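Translocator protein BipD (Burkholderia pseudomallei, PDB 2J9T) is required for invasion of epithelial cells and survival within host cells, and probably regulates secretion of BipB and BipC and their integration into the target membrane. Local coordinates at residues L57-R62 against D163-K168; K179-I184 against M231-P236; R71-T76 against V157-Q162. All coordinates share one frame; numbering follows the deposited sequence.

Contact 1 (L57-R62 against D163-K168); sequences LRLPDR and DYISAK. With BO3 (boric acid), chain C.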
loop_
_atom_site.group_PDB
_atom_site.type_symbol
_atom_site.label_atom_id
_atom_site.label_comp_id
_atom_site.label_asym_id
_atom_site.label_seq_id
_atom_site.Cartn_x
_atom_site.Cartn_y
_atom_site.Cartn_z
ATOM N N LEU A 57 -7.954 -5.592 -12.143
ATOM C CA LEU A 57 -7.891 -7.048 -12.043
ATOM C C LEU A 57 -9.318 -7.588 -12.012
ATOM O O LEU A 57 -10.195 -7.020 -11.360
ATOM C CB LEU A 57 -7.166 -7.463 -10.759
ATOM C CG LEU A 57 -5.642 -7.400 -10.752
ATOM C CD1 LEU A 57 -5.076 -8.749 -10.359
ATOM C CD2 LEU A 57 -5.122 -6.966 -12.112
ATOM N N ARG A 58 -9.551 -8.683 -12.721
ATOM C CA ARG A 58 -10.880 -9.270 -12.768
ATOM C C ARG A 58 -10.843 -10.771 -13.027
ATOM O O ARG A 58 -10.151 -11.240 -13.925
ATOM C CB ARG A 58 -11.738 -8.569 -13.817
ATOM C CG ARG A 58 -12.685 -9.498 -14.548
ATOM C CD ARG A 58 -13.503 -8.751 -15.574
ATOM N NE ARG A 58 -12.669 -8.210 -16.639
ATOM C CZ ARG A 58 -12.198 -8.926 -17.649
ATOM N NH1 ARG A 58 -12.485 -10.214 -17.736
ATOM N NH2 ARG A 58 -11.442 -8.354 -18.571
ATOM N N LEU A 59 -11.603 -11.514 -12.232
ATOM C CA LEU A 59 -11.661 -12.963 -12.347
ATOM C C LEU A 59 -12.444 -13.377 -13.587
ATOM O O LEU A 59 -13.292 -12.626 -14.074
ATOM C CB LEU A 59 -12.316 -13.564 -11.094
ATOM C CG LEU A 59 -11.529 -13.474 -9.784
ATOM C CD1 LEU A 59 -12.365 -13.976 -8.619
ATOM C CD2 LEU A 59 -10.216 -14.235 -9.878
ATOM N N PRO A 60 -12.168 -14.580 -14.084
ATOM C CA PRO A 60 -12.892 -15.109 -15.240
ATOM C C PRO A 60 -14.391 -15.170 -14.925
ATOM O O PRO A 60 -14.786 -15.350 -13.771
ATOM C CB PRO A 60 -12.324 -16.526 -15.385
ATOM C CG PRO A 60 -10.950 -16.432 -14.836
ATOM C CD PRO A 60 -11.021 -15.429 -13.712
ATOM N N ASP A 61 -15.218 -15.011 -15.953
ATOM C CA ASP A 61 -16.670 -15.011 -15.778
ATOM C C ASP A 61 -17.364 -15.475 -17.056
ATOM O O ASP A 61 -16.710 -15.720 -18.071
ATOM C CB ASP A 61 -17.150 -13.604 -15.412
ATOM C CG ASP A 61 -18.368 -13.617 -14.510
ATOM O OD1 ASP A 61 -18.690 -14.681 -13.942
ATOM O OD2 ASP A 61 -18.998 -12.549 -14.362
ATOM N N ARG A 62 -18.689 -15.590 -17.009
ATOM C CA ARG A 62 -19.464 -16.003 -18.181
ATOM C C ARG A 62 -20.543 -14.987 -18.536
ATOM O O ARG A 62 -21.386 -14.639 -17.706
ATOM C CB ARG A 62 -20.091 -17.381 -17.969
ATOM C CG ARG A 62 -19.124 -18.527 -18.167
ATOM C CD ARG A 62 -19.658 -19.554 -19.153
ATOM N NE ARG A 62 -18.829 -20.754 -19.164
ATOM C CZ ARG A 62 -19.176 -21.893 -19.745
ATOM N NH1 ARG A 62 -18.364 -22.938 -19.700
ATOM N NH2 ARG A 62 -20.336 -21.985 -20.372
ATOM N N ASP A 163 -5.351 -19.266 -13.918
ATOM C CA ASP A 163 -4.968 -20.452 -14.674
ATOM C C ASP A 163 -5.723 -21.678 -14.153
ATOM O O ASP A 163 -5.744 -22.726 -14.797
ATOM C CB ASP A 163 -3.458 -20.694 -14.572
ATOM C CG ASP A 163 -2.640 -19.554 -15.154
ATOM O OD1 ASP A 163 -1.395 -19.589 -15.026
ATOM O OD2 ASP A 163 -3.241 -18.619 -15.729
ATOM N N TYR A 164 -6.335 -21.541 -12.981
ATOM C CA TYR A 164 -7.059 -22.643 -12.362
ATOM C C TYR A 164 -8.569 -22.449 -12.403
ATOM O O TYR A 164 -9.311 -23.148 -11.714
ATOM C CB TYR A 164 -6.579 -22.863 -10.927
ATOM C CG TYR A 164 -5.083 -23.051 -10.810
ATOM C CD1 TYR A 164 -4.225 -21.961 -10.810
ATOM C CD2 TYR A 164 -4.526 -24.317 -10.720
ATOM C CE1 TYR A 164 -2.851 -22.125 -10.716
ATOM C CE2 TYR A 164 -3.152 -24.492 -10.625
ATOM C CZ TYR A 164 -2.322 -23.387 -10.615
ATOM O OH TYR A 164 -0.958 -23.547 -10.507
ATOM N N ILE A 165 -9.018 -21.502 -13.223
ATOM C CA ILE A 165 -10.446 -21.252 -13.420
ATOM C C ILE A 165 -10.719 -21.293 -14.916
ATOM O O ILE A 165 -10.225 -20.450 -15.664
ATOM C CB ILE A 165 -10.903 -19.894 -12.818
ATOM C CG1 ILE A 165 -10.853 -19.932 -11.292
ATOM C CG2 ILE A 165 -12.314 -19.547 -13.292
ATOM C CD1 ILE A 165 -10.697 -18.575 -10.673
ATOM N N SER A 166 -11.475 -22.294 -15.354
ATOM C CA SER A 166 -11.778 -22.455 -16.771
ATOM C C SER A 166 -13.221 -22.885 -17.015
ATOM O O SER A 166 -13.924 -23.304 -16.096
ATOM C CB SER A 166 -10.818 -23.462 -17.406
ATOM O OG SER A 166 -10.933 -24.732 -16.787
ATOM N N ALA A 167 -13.653 -22.785 -18.268
ATOM C CA ALA A 167 -15.004 -23.175 -18.648
ATOM C C ALA A 167 -15.046 -24.673 -18.923
ATOM O O ALA A 167 -14.140 -25.219 -19.545
ATOM C CB ALA A 167 -15.452 -22.397 -19.882
ATOM N N LYS A 168 -16.093 -25.341 -18.451
ATOM C CA LYS A 168 -16.225 -26.773 -18.683
ATOM C C LYS A 168 -17.325 -27.087 -19.701
ATOM O O LYS A 168 -17.046 -27.323 -20.879
ATOM C CB LYS A 168 -16.457 -27.527 -17.371
ATOM C CG LYS A 168 -15.173 -28.031 -16.718
ATOM C CD LYS A 168 -14.554 -29.170 -17.513
ATOM C CE LYS A 168 -13.488 -28.662 -18.478
ATOM N NZ LYS A 168 -13.245 -29.605 -19.612
HETATM B B BO3 C . -2.456 -20.215 -8.302
HETATM O O1 BO3 C . -2.567 -19.616 -9.579
HETATM O O2 BO3 C . -1.770 -21.446 -8.152
HETATM O O3 BO3 C . -3.003 -19.566 -7.170
#

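Contact 2 (K179-I184 against M231-P236); sequences KIKALI and MRDSLP. With BO3 (boric acid), chain C.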
loop_
_atom_site.group_PDB
_atom_site.type_symbol
_atom_site.label_atom_id
_atom_site.label_comp_id
_atom_site.label_asym_id
_atom_site.label_seq_id
_atom_site.Cartn_x
_atom_site.Cartn_y
_atom_site.Cartn_z
ATOM N N LYS A 179 -5.391 -25.694 -5.487
ATOM C CA LYS A 179 -4.194 -25.052 -6.013
ATOM C C LYS A 179 -4.193 -23.543 -5.737
ATOM O O LYS A 179 -3.139 -22.959 -5.463
ATOM C CB LYS A 179 -4.051 -25.333 -7.512
ATOM C CG LYS A 179 -4.044 -26.820 -7.868
ATOM C CD LYS A 179 -3.182 -27.095 -9.093
ATOM C CE LYS A 179 -3.885 -28.038 -10.072
ATOM N NZ LYS A 179 -3.510 -27.761 -11.492
ATOM N N ILE A 180 -5.375 -22.925 -5.794
ATOM C CA ILE A 180 -5.515 -21.496 -5.506
ATOM C C ILE A 180 -5.316 -21.258 -4.007
ATOM O O ILE A 180 -4.637 -20.312 -3.599
ATOM C CB ILE A 180 -6.891 -20.944 -5.969
ATOM C CG1 ILE A 180 -7.071 -21.103 -7.479
ATOM C CG2 ILE A 180 -7.054 -19.482 -5.568
ATOM C CD1 ILE A 180 -8.384 -20.543 -7.983
ATOM N N LYS A 181 -5.916 -22.124 -3.196
ATOM C CA LYS A 181 -5.805 -22.043 -1.740
ATOM C C LYS A 181 -4.341 -22.066 -1.314
ATOM O O LYS A 181 -3.930 -21.325 -0.424
ATOM C CB LYS A 181 -6.561 -23.209 -1.088
ATOM C CG LYS A 181 -6.617 -23.148 0.425
ATOM C CD LYS A 181 -7.258 -24.395 1.007
ATOM C CE LYS A 181 -8.565 -24.064 1.714
ATOM N NZ LYS A 181 -8.358 -23.749 3.159
ATOM N N ALA A 182 -3.555 -22.914 -1.971
ATOM C CA ALA A 182 -2.129 -23.046 -1.674
ATOM C C ALA A 182 -1.370 -21.759 -1.966
ATOM O O ALA A 182 -0.419 -21.418 -1.267
ATOM C CB ALA A 182 -1.534 -24.194 -2.462
ATOM N N LEU A 183 -1.787 -21.055 -3.011
ATOM C CA LEU A 183 -1.138 -19.814 -3.387
ATOM C C LEU A 183 -1.506 -18.674 -2.442
ATOM O O LEU A 183 -0.655 -17.848 -2.093
ATOM C CB LEU A 183 -1.469 -19.444 -4.831
ATOM C CG LEU A 183 -0.361 -18.705 -5.590
ATOM C CD1 LEU A 183 -0.958 -17.676 -6.552
ATOM C CD2 LEU A 183 0.635 -18.040 -4.620
ATOM N N ILE A 184 -2.766 -18.632 -2.014
ATOM C CA ILE A 184 -3.196 -17.603 -1.078
ATOM C C ILE A 184 -2.498 -17.822 0.260
ATOM O O ILE A 184 -2.082 -16.867 0.921
ATOM C CB ILE A 184 -4.724 -17.570 -0.916
ATOM C CG1 ILE A 184 -5.376 -16.894 -2.119
ATOM C CG2 ILE A 184 -5.106 -16.823 0.347
ATOM C CD1 ILE A 184 -6.780 -17.357 -2.373
ATOM N N MET A 231 -10.681 -15.075 1.967
ATOM C CA MET A 231 -10.530 -15.481 0.569
ATOM C C MET A 231 -10.093 -16.938 0.461
ATOM O O MET A 231 -10.648 -17.707 -0.326
ATOM C CB MET A 231 -9.515 -14.588 -0.145
ATOM C CG MET A 231 -9.987 -13.162 -0.375
ATOM S SD MET A 231 -8.686 -12.135 -1.090
ATOM C CE MET A 231 -9.516 -11.494 -2.539
ATOM N N ARG A 232 -9.092 -17.301 1.256
ATOM C CA ARG A 232 -8.556 -18.657 1.274
ATOM C C ARG A 232 -9.595 -19.668 1.741
ATOM O O ARG A 232 -9.682 -20.775 1.208
ATOM C CB ARG A 232 -7.320 -18.719 2.181
ATOM C CG ARG A 232 -6.863 -20.123 2.543
ATOM C CD ARG A 232 -7.153 -20.433 4.000
ATOM N NE ARG A 232 -6.023 -20.109 4.859
ATOM C CZ ARG A 232 -6.124 -19.843 6.158
ATOM N NH1 ARG A 232 -5.040 -19.556 6.861
ATOM N NH2 ARG A 232 -7.304 -19.865 6.753
ATOM N N ASP A 233 -10.377 -19.283 2.744
ATOM C CA ASP A 233 -11.389 -20.162 3.329
ATOM C C ASP A 233 -12.636 -20.310 2.453
ATOM O O ASP A 233 -13.536 -21.090 2.775
ATOM C CB ASP A 233 -11.792 -19.656 4.723
ATOM C CG ASP A 233 -10.764 -19.991 5.794
ATOM O OD1 ASP A 233 -9.708 -20.570 5.455
ATOM O OD2 ASP A 233 -11.014 -19.675 6.974
ATOM N N SER A 234 -12.697 -19.550 1.363
ATOM C CA SER A 234 -13.865 -19.570 0.473
ATOM C C SER A 234 -13.732 -20.584 -0.658
ATOM O O SER A 234 -14.722 -20.990 -1.257
ATOM C CB SER A 234 -14.120 -18.172 -0.113
ATOM O OG SER A 234 -13.151 -17.835 -1.098
ATOM N N LEU A 235 -12.499 -20.960 -0.964
ATOM C CA LEU A 235 -12.215 -21.873 -2.062
ATOM C C LEU A 235 -12.774 -23.283 -1.861
ATOM O O LEU A 235 -12.904 -23.761 -0.733
ATOM C CB LEU A 235 -10.706 -21.945 -2.307
ATOM C CG LEU A 235 -10.059 -20.793 -3.072
ATOM C CD1 LEU A 235 -11.062 -20.130 -3.978
ATOM C CD2 LEU A 235 -9.446 -19.792 -2.114
ATOM N N PRO A 236 -13.082 -23.948 -2.971
ATOM C CA PRO A 236 -13.558 -25.318 -2.935
ATOM C C PRO A 236 -12.365 -26.226 -3.206
ATOM O O PRO A 236 -11.261 -25.745 -3.492
ATOM C CB PRO A 236 -14.535 -25.373 -4.109
ATOM C CG PRO A 236 -14.050 -24.348 -5.045
ATOM C CD PRO A 236 -13.524 -23.246 -4.188
HETATM B B BO3 C . -2.456 -20.215 -8.302
HETATM O O1 BO3 C . -2.567 -19.616 -9.579
HETATM O O2 BO3 C . -1.770 -21.446 -8.152
HETATM O O3 BO3 C . -3.003 -19.566 -7.170
#

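Contact 3 (R71-T76 against V157-Q162); sequences RRANLT and VMSKLQ. With BO3 (boric acid), chain C.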
loop_
_atom_site.group_PDB
_atom_site.type_symbol
_atom_site.label_atom_id
_atom_site.label_comp_id
_atom_site.label_asym_id
_atom_site.label_seq_id
_atom_site.Cartn_x
_atom_site.Cartn_y
_atom_site.Cartn_z
ATOM N N ARG A 71 -8.652 -10.447 -16.293
ATOM C CA ARG A 71 -7.547 -9.519 -16.504
ATOM C C ARG A 71 -6.440 -9.711 -15.470
ATOM O O ARG A 71 -6.681 -9.608 -14.265
ATOM C CB ARG A 71 -8.049 -8.075 -16.450
ATOM C CG ARG A 71 -7.188 -7.097 -17.228
ATOM C CD ARG A 71 -6.746 -5.934 -16.367
ATOM N NE ARG A 71 -6.812 -4.664 -17.085
ATOM C CZ ARG A 71 -5.977 -3.649 -16.886
ATOM N NH1 ARG A 71 -5.000 -3.753 -15.992
ATOM N NH2 ARG A 71 -6.122 -2.528 -17.576
ATOM N N ARG A 72 -5.226 -9.982 -15.948
ATOM C CA ARG A 72 -4.066 -10.110 -15.068
ATOM C C ARG A 72 -3.498 -8.717 -14.798
ATOM O O ARG A 72 -3.967 -7.725 -15.362
ATOM C CB ARG A 72 -2.994 -10.996 -15.699
ATOM C CG ARG A 72 -3.541 -12.210 -16.393
ATOM C CD ARG A 72 -3.189 -13.475 -15.653
ATOM N NE ARG A 72 -3.945 -14.614 -16.159
ATOM C CZ ARG A 72 -3.452 -15.839 -16.297
ATOM N NH1 ARG A 72 -4.221 -16.815 -16.763
ATOM N NH2 ARG A 72 -2.195 -16.091 -15.960
ATOM N N ALA A 73 -2.496 -8.638 -13.935
ATOM C CA ALA A 73 -1.929 -7.345 -13.586
ATOM C C ALA A 73 -0.472 -7.197 -13.983
ATOM O O ALA A 73 0.273 -8.173 -14.036
ATOM C CB ALA A 73 -2.101 -7.078 -12.101
ATOM N N ASN A 74 -0.077 -5.959 -14.256
ATOM C CA ASN A 74 1.306 -5.630 -14.558
ATOM C C ASN A 74 1.961 -5.351 -13.211
ATOM O O ASN A 74 1.660 -4.350 -12.559
ATOM C CB ASN A 74 1.368 -4.379 -15.438
ATOM C CG ASN A 74 2.781 -4.009 -15.831
ATOM O OD1 ASN A 74 3.751 -4.567 -15.319
ATOM N ND2 ASN A 74 2.905 -3.063 -16.751
ATOM N N LEU A 75 2.784 -6.284 -12.756
ATOM C CA LEU A 75 3.400 -6.178 -11.446
ATOM C C LEU A 75 4.438 -5.075 -11.327
ATOM O O LEU A 75 4.702 -4.592 -10.233
ATOM C CB LEU A 75 3.973 -7.525 -11.012
ATOM C CG LEU A 75 2.970 -8.678 -11.002
ATOM C CD1 LEU A 75 3.594 -9.921 -10.416
ATOM C CD2 LEU A 75 1.713 -8.294 -10.234
ATOM N N THR A 76 5.007 -4.655 -12.453
ATOM C CA THR A 76 6.012 -3.592 -12.434
ATOM C C THR A 76 5.425 -2.271 -11.933
ATOM O O THR A 76 6.144 -1.424 -11.404
ATOM C CB THR A 76 6.712 -3.425 -13.802
ATOM O OG1 THR A 76 5.832 -2.765 -14.722
ATOM C CG2 THR A 76 7.119 -4.778 -14.363
ATOM N N VAL A 157 -1.624 -13.252 -6.991
ATOM C CA VAL A 157 -2.505 -14.406 -6.896
ATOM C C VAL A 157 -3.730 -14.152 -7.739
ATOM O O VAL A 157 -4.263 -15.063 -8.364
ATOM C CB VAL A 157 -2.888 -14.713 -5.450
ATOM C CG1 VAL A 157 -1.646 -14.923 -4.606
ATOM C CG2 VAL A 157 -3.744 -13.605 -4.886
ATOM N N MET A 158 -4.158 -12.895 -7.772
ATOM C CA MET A 158 -5.307 -12.491 -8.572
ATOM C C MET A 158 -5.114 -12.828 -10.049
ATOM O O MET A 158 -6.079 -13.086 -10.762
ATOM C CB MET A 158 -5.557 -10.989 -8.421
ATOM C CG MET A 158 -6.839 -10.642 -7.684
ATOM S SD MET A 158 -7.163 -11.765 -6.321
ATOM C CE MET A 158 -8.923 -12.026 -6.527
ATOM N N SER A 159 -3.868 -12.804 -10.510
ATOM C CA SER A 159 -3.571 -13.093 -11.907
ATOM C C SER A 159 -3.243 -14.565 -12.138
ATOM O O SER A 159 -3.756 -15.187 -13.071
ATOM C CB SER A 159 -2.422 -12.222 -12.400
ATOM O OG SER A 159 -2.081 -11.247 -11.436
ATOM N N LYS A 160 -2.373 -15.114 -11.296
ATOM C CA LYS A 160 -1.967 -16.509 -11.424
ATOM C C LYS A 160 -3.150 -17.449 -11.227
ATOM O O LYS A 160 -3.318 -18.424 -11.965
ATOM C CB LYS A 160 -0.867 -16.839 -10.417
ATOM C CG LYS A 160 0.538 -16.597 -10.934
ATOM C CD LYS A 160 1.437 -16.044 -9.837
ATOM C CE LYS A 160 2.892 -16.432 -10.052
ATOM N NZ LYS A 160 3.465 -17.084 -8.841
ATOM N N LEU A 161 -3.961 -17.159 -10.216
ATOM C CA LEU A 161 -5.103 -17.998 -9.888
ATOM C C LEU A 161 -6.032 -18.239 -11.079
ATOM O O LEU A 161 -6.772 -19.226 -11.113
ATOM C CB LEU A 161 -5.855 -17.435 -8.667
ATOM C CG LEU A 161 -7.231 -16.757 -8.769
ATOM C CD1 LEU A 161 -7.510 -16.000 -7.473
ATOM C CD2 LEU A 161 -7.341 -15.818 -9.958
ATOM N N GLN A 162 -5.958 -17.357 -12.071
ATOM C CA GLN A 162 -6.819 -17.453 -13.248
ATOM C C GLN A 162 -6.507 -18.649 -14.143
ATOM O O GLN A 162 -7.316 -19.026 -15.002
ATOM C CB GLN A 162 -6.794 -16.149 -14.040
ATOM C CG GLN A 162 -7.368 -14.979 -13.266
ATOM C CD GLN A 162 -7.394 -13.712 -14.068
ATOM O OE1 GLN A 162 -7.597 -13.739 -15.280
ATOM N NE2 GLN A 162 -7.218 -12.581 -13.395
HETATM B B BO3 C . -2.456 -20.215 -8.302
HETATM O O1 BO3 C . -2.567 -19.616 -9.579
HETATM O O2 BO3 C . -1.770 -21.446 -8.152
HETATM O O3 BO3 C . -3.003 -19.566 -7.170
#

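Contact 1 (L57-R62 against D163-K168)
Pro60 and Arg62, on the way into and within the first strand of the two-stranded antiparallel hairpin 61-63/66-68, lean on Ile165 and Ala167 of the edge strand in a separate three-stranded sheet. Between the two segments the join is made by side-chain contacts, and no hydrogen bond crosses, although their touching parts run only 19° apart; the CA atoms of Pro60 and Ile165 stand 6.9 Å from each other, and those of Arg62 and Ala167 8.5 Å.

The apolar heart is Pro60 against Ile165. The proline ring crosses the isoleucine at about a right angle and sets both CB and CG against the methyl CG2 of Ile165, each at 3.7 Å. Ile165 carries CG1 anti to its carbonyl carbon (chi1 -69°), which turns CG2 to the proline while CD1 lies 4.4 Å from CD2 of Leu59. Met173, on the middle strand of the three-stranded sheet, touches Pro60, Ile165 and Arg62, and helix 244-292 closes another flank: Tyr247 packs on Ile165 and its hydroxyl is hydrogen-bonded to Pro60 O.

Farther along, the arginine chain bends at chi2 (-127°) and sends its guanidinium past Ala167. The CA of Ala167 and the backbone N of Lys168 both lie at the edge of that plane, the latter 3.5 Å from Arg62 NH1. NH1 is hydrogen-bonded to Asp169 O, one residue further on, which ties the arginine end to the connection after strand 165-167.

Contact 2 (K179-I184 against M231-P236)
The guanidinium of Arg232, whose stem packs on Lys181 and Ile184, is occupied at its edge: the carboxylate carbon of Asp233 lies in its plane. The bridge from Arg232 NH2 to Asp233 OD1 is nearly straight (2.8 Å, 173°), but it meets the syn side of the carboxylate 32° out of that group's own plane. NH1 bonds Gln185 OE1, on the same helix as Lys181, and the two partners would restrict the rotation of the group.

Behind this polar head lies the apolar part. Ile184 splits its branches, with CG2 against Arg232 CB at 3.4 Å and CD1 meeting Leu235 CD2 tip to tip at 3.6 Å. Leu235 also crosses Ile180 at about a right angle, Leu235 CG 4.1 Å from Ile180 CG2. CG of Lys181 stands opposite the backbone N (chi1 -175°); the side chain crosses Arg232 obliquely, CG to CG, and then bends, which leaves NZ 4.1 Å from Asp233 OD1, beyond a salt bridge.

Helix 177-189 is thereby joined to helix 226-232 and the loop after it. Leu235 continues onto Trp250 and Met231 onto Phe254, both of helix 244-292, while Leu183 and Met231 also touch helix 121-160.

Contact 3 (R71-T76 against V157-Q162)
Arg71 and Gln162 are tied by the single hydrogen bond between the segments: Gln162 NE2 donates to Arg71 O at 3.1 Å, arriving high above the carbonyl plane, 76° out of it. The same nitrogen also donates to Met158 O, at 2.9 Å, and both acceptors lie near the amide plane, an arrangement that would fix the rotation of the amide and which end carries the nitrogen.

Packing is dense beside this bond, where CB of Ser159 sits 3.6 Å from CB of Arg72. Here the loop between strand 66-68 and helix 76-101 lies along helix 121-160, within the predicted coiled coil, and along the 3-10 segment that follows it. Bent at chi2 (-111°), Arg72 lays one guanidinium face over Ser159 O, which stands 2.9 Å above the plane and off toward its rim; the angles are too poor for a hydrogen bond. The polar partner of the guanidinium is Asp163, paired with NH1 in a salt bridge modelled too close for its geometry to be trusted.

The outer side is looser. Arg71 directs its CB away from the helix, and its exposed side chain binds a citrate, probably from the crystallisation liquor, through NE. Beyond Ala73, exposed Asn74 turns to its own chain: its OD1 accepts from Thr76 N (3.1 Å), a capping bond at the start of helix 76-101, and from Thr76 OG1 on the same face.

Overall arrangement
The three contacts cluster on one side of the chain's centre: contacts 1 and 3 have centres about 12 Å apart, and each lies about 15 Å from the centre of contact 2. Along the sequence, both segments of contact 3 fall between those of contact 1, and contact 2 follows. Helix 121-160 leads from contact 3 to strand 165-167 of contact 1, and helix 177-189 follows the middle strand, 172-175, of that sheet. Helix 244-292 is the shared partner, its Phe254 touching Leu59, Met158 and Met231. Contacts 1 and 3 join N-terminal segments to the region of the long helices, consistent with the N-terminal domain's role as an intramolecular chaperone preventing premature oligomerization; contact 2 fastens the later helices together.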